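Long-range contact in uncharacterized protein (Bacteroides ovatus, PDB 4IRT), which is of unknown function but carries a BNR repeat-like beta-propeller and is a putative neuraminidase: residues A[17-30]-A[363-375]. Sequence-based numbering, arbitrary orientation.
Sequences SVNTTVFRNNSLVT and DAWEPSHDTELWK
Residues 17-30 and 363-375 run alongside each other in the same direction, from Ser17 beside Ala364 to Thr30 beside Leu373. Most of the contact is loop against loop. At its far end the axes of strand 28-30 and helix 371-375 approach to 6.4 Å at 39°. A backbone bond, Glu366 N to Thr20 O (2.9 Å), ties the loops together. Glu366 has CG beside its backbone N (chi1 -54°) and an extended chain, which carries OE1 to Val22 N at 3.0 Å, where the N-H arrives from above the carboxylate plane. Its OE2 makes a salt bridge with Arg316. Further on, Ser27 OG donates to Ser368 OG (2.6 Å), a less certain bond because Ser368 has two conformers. The peptide bond before Asn26 is cis. Its ND2 donates almost straight to Thr371 OG1 (2.9 Å), in the amide plane, and also to Leu28 O. Asp370 N-caps the helix. Its OD1 takes Thr30 N (3.0 Å) and Leu373 N (3.0 Å) from opposite faces of the carboxylate, while OD2 takes Thr30 OG1 at 2.7 Å. Gln35 adds a further donor to OD2. With an alanine here, Thr30 N, Thr30 OG1 and Leu373 N would probably lose this acceptor and the helix its cap. Val29 CG2 lies against Glu372 CG. The contact is buried near the centre of the chain, where water 2 joins Thr21 O and Glu366 O. It links the propeller blade opened by strand 28-31 to residues over 330 positions later, chiefly through buried polar groups held by one another, by water, Arg316 and Gln35.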
loop_
_atom_site.group_PDB
_atom_site.type_symbol
_atom_site.label_atom_id
_atom_site.label_comp_id
_atom_site.label_asym_id
_atom_site.label_seq_id
_atom_site.Cartn_x
_atom_site.Cartn_y
_atom_site.Cartn_z
ATOM N N SER A 17 4.750 8.005 -12.261
ATOM C CA SER A 17 4.822 7.698 -10.824
ATOM C C SER A 17 4.874 6.199 -10.513
ATOM O O SER A 17 4.645 5.812 -9.386
ATOM C CB SER A 17 3.605 8.297 -10.098
ATOM O OG SER A 17 2.394 7.880 -10.702
ATOM N N VAL A 18 5.203 5.367 -11.504
ATOM C CA VAL A 18 5.200 3.921 -11.334
ATOM C C VAL A 18 6.027 3.421 -10.142
ATOM O O VAL A 18 5.640 2.447 -9.452
ATOM C CB VAL A 18 5.553 3.184 -12.665
ATOM C CG1 VAL A 18 7.023 3.321 -13.011
ATOM C CG2 VAL A 18 5.131 1.718 -12.582
ATOM N N ASN A 19 7.133 4.102 -9.844
ATOM C CA ASN A 19 7.965 3.685 -8.714
ATOM C C ASN A 19 7.450 4.168 -7.377
ATOM O O ASN A 19 7.934 3.704 -6.348
ATOM C CB ASN A 19 9.392 4.201 -8.876
ATOM C CG ASN A 19 10.222 3.398 -9.849
ATOM O OD1 ASN A 19 9.993 2.210 -10.092
ATOM N ND2 ASN A 19 11.233 4.042 -10.388
ATOM N N THR A 20 6.477 5.094 -7.384
ATOM C CA THR A 20 6.102 5.843 -6.183
ATOM C C THR A 20 4.557 5.920 -5.997
ATOM O O THR A 20 3.986 6.999 -5.876
ATOM C CB THR A 20 6.685 7.271 -6.253
ATOM O OG1 THR A 20 6.193 7.934 -7.444
ATOM C CG2 THR A 20 8.206 7.247 -6.286
ATOM N N THR A 21 3.864 4.786 -6.025
ATOM C CA THR A 21 2.445 4.788 -5.708
ATOM C C THR A 21 2.253 4.264 -4.288
ATOM O O THR A 21 3.121 3.579 -3.718
ATOM C CB THR A 21 1.588 3.942 -6.666
ATOM O OG1 THR A 21 1.671 2.558 -6.286
ATOM C CG2 THR A 21 2.007 4.157 -8.138
ATOM N N VAL A 22 1.115 4.625 -3.704
ATOM C CA VAL A 22 0.791 4.273 -2.328
ATOM C C VAL A 22 0.585 2.760 -2.194
ATOM O O VAL A 22 0.719 2.221 -1.093
ATOM C CB VAL A 22 -0.467 5.062 -1.856
ATOM C CG1 VAL A 22 -1.736 4.488 -2.485
ATOM C CG2 VAL A 22 -0.586 5.069 -0.355
ATOM N N PHE A 23 0.333 2.080 -3.312
ATOM C CA PHE A 23 -0.058 0.684 -3.297
ATOM C C PHE A 23 1.086 -0.281 -3.675
ATOM O O PHE A 23 0.854 -1.444 -3.948
ATOM C CB PHE A 23 -1.321 0.427 -4.124
ATOM C CG PHE A 23 -1.257 0.916 -5.538
ATOM C CD1 PHE A 23 -0.709 0.138 -6.538
ATOM C CD2 PHE A 23 -1.803 2.153 -5.879
ATOM C CE1 PHE A 23 -0.644 0.605 -7.837
ATOM C CE2 PHE A 23 -1.754 2.619 -7.180
ATOM C CZ PHE A 23 -1.171 1.847 -8.159
ATOM N N ARG A 24 2.317 0.203 -3.631
ATOM C CA ARG A 24 3.464 -0.689 -3.660
ATOM C C ARG A 24 3.592 -1.388 -2.308
ATOM O O ARG A 24 3.878 -0.760 -1.291
ATOM C CB ARG A 24 4.718 0.106 -4.015
ATOM C CG ARG A 24 4.647 0.725 -5.414
ATOM C CD ARG A 24 6.024 1.094 -6.004
ATOM N NE ARG A 24 6.909 -0.066 -6.042
ATOM C CZ ARG A 24 8.243 -0.064 -5.997
ATOM N NH1 ARG A 24 8.969 1.067 -6.066
ATOM N NH2 ARG A 24 8.890 -1.231 -5.959
ATOM N N ASN A 25 3.356 -2.691 -2.298
ATOM C CA ASN A 25 3.304 -3.477 -1.067
ATOM C C ASN A 25 4.166 -4.711 -1.254
ATOM O O ASN A 25 3.626 -5.805 -1.536
ATOM C CB ASN A 25 1.836 -3.865 -0.759
ATOM C CG ASN A 25 1.041 -2.691 -0.167
ATOM O OD1 ASN A 25 1.311 -2.252 0.943
ATOM N ND2 ASN A 25 0.111 -2.175 -0.910
ATOM N N ASN A 26 5.500 -4.598 -1.124
ATOM C CA ASN A 26 6.272 -3.430 -0.701
ATOM C C ASN A 26 7.275 -2.966 -1.758
ATOM O O ASN A 26 7.687 -3.720 -2.681
ATOM C CB ASN A 26 7.107 -3.806 0.520
ATOM C CG ASN A 26 6.304 -3.850 1.788
ATOM O OD1 ASN A 26 5.082 -4.075 1.781
ATOM N ND2 ASN A 26 6.991 -3.659 2.904
ATOM N N SER A 27 7.633 -1.702 -1.667
ATOM C CA SER A 27 8.776 -1.192 -2.408
ATOM C C SER A 27 10.068 -1.407 -1.629
ATOM O O SER A 27 11.138 -1.488 -2.213
ATOM C CB SER A 27 8.586 0.305 -2.663
ATOM O OG SER A 27 8.452 1.019 -1.444
ATOM N N LEU A 28 9.941 -1.485 -0.311
ATOM C CA LEU A 28 11.072 -1.484 0.633
ATOM C C LEU A 28 10.700 -2.397 1.805
ATOM O O LEU A 28 9.585 -2.318 2.349
ATOM C CB LEU A 28 11.270 -0.055 1.125
ATOM C CG LEU A 28 12.439 0.375 2.007
ATOM C CD1 LEU A 28 13.739 0.264 1.233
ATOM C CD2 LEU A 28 12.204 1.812 2.471
ATOM N N VAL A 29 11.620 -3.284 2.177
ATOM C CA VAL A 29 11.312 -4.266 3.182
ATOM C C VAL A 29 12.558 -4.807 3.836
ATOM O O VAL A 29 13.518 -5.177 3.155
ATOM C CB VAL A 29 10.433 -5.398 2.626
ATOM C CG1 VAL A 29 11.139 -6.166 1.522
ATOM C CG2 VAL A 29 10.065 -6.360 3.742
ATOM N N THR A 30 12.526 -4.831 5.160
ATOM C CA THR A 30 13.610 -5.384 5.988
ATOM C C THR A 30 13.372 -6.858 6.341
ATOM O O THR A 30 12.284 -7.246 6.728
ATOM C CB THR A 30 13.769 -4.558 7.292
ATOM O OG1 THR A 30 14.340 -3.269 6.966
ATOM C CG2 THR A 30 14.683 -5.261 8.315
ATOM N N ASP A 363 6.948 16.012 -6.329
ATOM C CA ASP A 363 5.842 16.123 -7.276
ATOM C C ASP A 363 4.761 15.027 -7.149
ATOM O O ASP A 363 3.970 15.066 -6.212
ATOM C CB ASP A 363 6.387 16.253 -8.701
ATOM C CG ASP A 363 5.317 16.627 -9.718
ATOM O OD1 ASP A 363 4.280 17.214 -9.357
ATOM O OD2 ASP A 363 5.512 16.359 -10.892
ATOM N N ALA A 364 4.752 14.043 -8.048
ATOM C CA ALA A 364 3.659 13.027 -8.087
ATOM C C ALA A 364 3.843 11.861 -7.124
ATOM O O ALA A 364 3.000 10.958 -7.061
ATOM C CB ALA A 364 3.516 12.502 -9.498
ATOM N N TRP A 365 4.951 11.858 -6.406
ATOM C CA TRP A 365 5.248 10.841 -5.399
ATOM C C TRP A 365 4.077 10.624 -4.423
ATOM O O TRP A 365 3.401 11.588 -4.011
ATOM C CB TRP A 365 6.481 11.274 -4.603
ATOM C CG TRP A 365 6.859 10.449 -3.394
ATOM C CD1 TRP A 365 7.731 9.421 -3.386
ATOM C CD2 TRP A 365 6.464 10.645 -2.029
ATOM N NE1 TRP A 365 7.877 8.927 -2.135
ATOM C CE2 TRP A 365 7.114 9.660 -1.272
ATOM C CE3 TRP A 365 5.589 11.521 -1.377
ATOM C CZ2 TRP A 365 6.956 9.545 0.100
ATOM C CZ3 TRP A 365 5.424 11.393 -0.005
ATOM C CH2 TRP A 365 6.125 10.429 0.716
ATOM N N GLU A 366 3.829 9.346 -4.134
ATOM C CA GLU A 366 3.086 8.940 -2.980
ATOM C C GLU A 366 3.953 8.073 -2.085
ATOM O O GLU A 366 4.872 7.386 -2.553
ATOM C CB GLU A 366 1.823 8.184 -3.368
ATOM C CG GLU A 366 0.887 8.884 -4.338
ATOM C CD GLU A 366 -0.365 8.067 -4.591
ATOM O OE1 GLU A 366 -0.254 6.920 -5.090
ATOM O OE2 GLU A 366 -1.466 8.584 -4.332
ATOM N N PRO A 367 3.655 8.051 -0.781
ATOM C CA PRO A 367 4.472 7.245 0.125
ATOM C C PRO A 367 4.285 5.746 0.060
ATOM O O PRO A 367 3.167 5.247 -0.157
ATOM C CB PRO A 367 4.038 7.704 1.520
ATOM C CG PRO A 367 2.659 8.291 1.303
ATOM C CD PRO A 367 2.631 8.845 -0.077
ATOM N N SER A 368 5.422 5.046 0.182
ATOM C CA SER A 368 5.449 3.639 0.574
ATOM C C SER A 368 6.598 3.518 1.593
ATOM O O SER A 368 7.562 4.320 1.577
ATOM C CB SER A 368 5.626 2.687 -0.629
ATOM O OG SER A 368 6.746 3.034 -1.425
ATOM N N HIS A 369 6.473 2.579 2.519
ATOM C CA HIS A 369 7.417 2.471 3.642
ATOM C C HIS A 369 7.742 1.031 3.992
ATOM O O HIS A 369 7.056 0.081 3.554
ATOM C CB HIS A 369 6.843 3.200 4.879
ATOM C CG HIS A 369 5.814 2.417 5.662
ATOM N ND1 HIS A 369 4.490 2.329 5.299
ATOM C CD2 HIS A 369 5.919 1.760 6.842
ATOM C CE1 HIS A 369 3.826 1.628 6.206
ATOM N NE2 HIS A 369 4.672 1.260 7.150
ATOM N N ASP A 370 8.778 0.874 4.803
ATOM C CA ASP A 370 9.287 -0.426 5.180
ATOM C C ASP A 370 8.418 -0.901 6.340
ATOM O O ASP A 370 8.698 -0.650 7.529
ATOM C CB ASP A 370 10.755 -0.340 5.530
ATOM C CG ASP A 370 11.393 -1.679 5.779
ATOM O OD1 ASP A 370 10.685 -2.646 6.140
ATOM O OD2 ASP A 370 12.633 -1.747 5.598
ATOM N N THR A 371 7.338 -1.580 5.974
ATOM C CA THR A 371 6.349 -2.034 6.947
ATOM C C THR A 371 6.985 -2.903 8.038
ATOM O O THR A 371 6.674 -2.778 9.212
ATOM C CB THR A 371 5.227 -2.847 6.286
ATOM O OG1 THR A 371 5.794 -3.906 5.508
ATOM C CG2 THR A 371 4.366 -1.976 5.391
ATOM N N GLU A 372 7.878 -3.794 7.637
ATOM C CA GLU A 372 8.491 -4.738 8.569
ATOM C C GLU A 372 9.480 -4.093 9.546
ATOM O O GLU A 372 9.537 -4.443 10.715
ATOM C CB GLU A 372 9.095 -5.904 7.781
ATOM C CG GLU A 372 8.039 -6.617 6.928
ATOM C CD GLU A 372 6.745 -6.936 7.696
ATOM O OE1 GLU A 372 6.790 -7.771 8.616
ATOM O OE2 GLU A 372 5.693 -6.335 7.396
ATOM N N LEU A 373 10.232 -3.103 9.091
ATOM C CA LEU A 373 11.128 -2.377 9.963
ATOM C C LEU A 373 10.367 -1.607 11.027
ATOM O O LEU A 373 10.805 -1.541 12.159
ATOM C CB LEU A 373 11.984 -1.408 9.161
ATOM C CG LEU A 373 13.106 -0.715 9.910
ATOM C CD1 LEU A 373 14.135 -1.711 10.445
ATOM C CD2 LEU A 373 13.766 0.234 8.932
ATOM N N TRP A 374 9.215 -1.048 10.688
ATOM C CA TRP A 374 8.406 -0.400 11.700
ATOM C C TRP A 374 7.931 -1.448 12.739
ATOM O O TRP A 374 8.048 -1.222 13.959
ATOM C CB TRP A 374 7.237 0.377 11.075
ATOM C CG TRP A 374 6.360 0.919 12.154
ATOM C CD1 TRP A 374 5.175 0.397 12.587
ATOM C CD2 TRP A 374 6.663 2.002 13.025
ATOM N NE1 TRP A 374 4.702 1.121 13.641
ATOM C CE2 TRP A 374 5.584 2.126 13.928
ATOM C CE3 TRP A 374 7.710 2.930 13.094
ATOM C CZ2 TRP A 374 5.537 3.112 14.899
ATOM C CZ3 TRP A 374 7.657 3.902 14.079
ATOM C CH2 TRP A 374 6.565 3.991 14.948
ATOM N N LYS A 375 7.417 -2.581 12.266
ATOM C CA LYS A 375 6.906 -3.595 13.164
ATOM C C LYS A 375 7.969 -4.166 14.098
ATOM O O LYS A 375 7.699 -4.404 15.275
ATOM C CB LYS A 375 6.286 -4.749 12.385
ATOM C CG LYS A 375 5.024 -4.410 11.607
ATOM C CD LYS A 375 4.579 -5.681 10.903
ATOM C CE LYS A 375 3.508 -5.431 9.886
ATOM N NZ LYS A 375 3.385 -6.684 9.082
HETATM O O HOH W 1 0.695 7.393 -7.831
HETATM O O HOH W 2 5.575 4.701 -3.132
HETATM O O HOH W 3 6.758 -0.624 0.951
#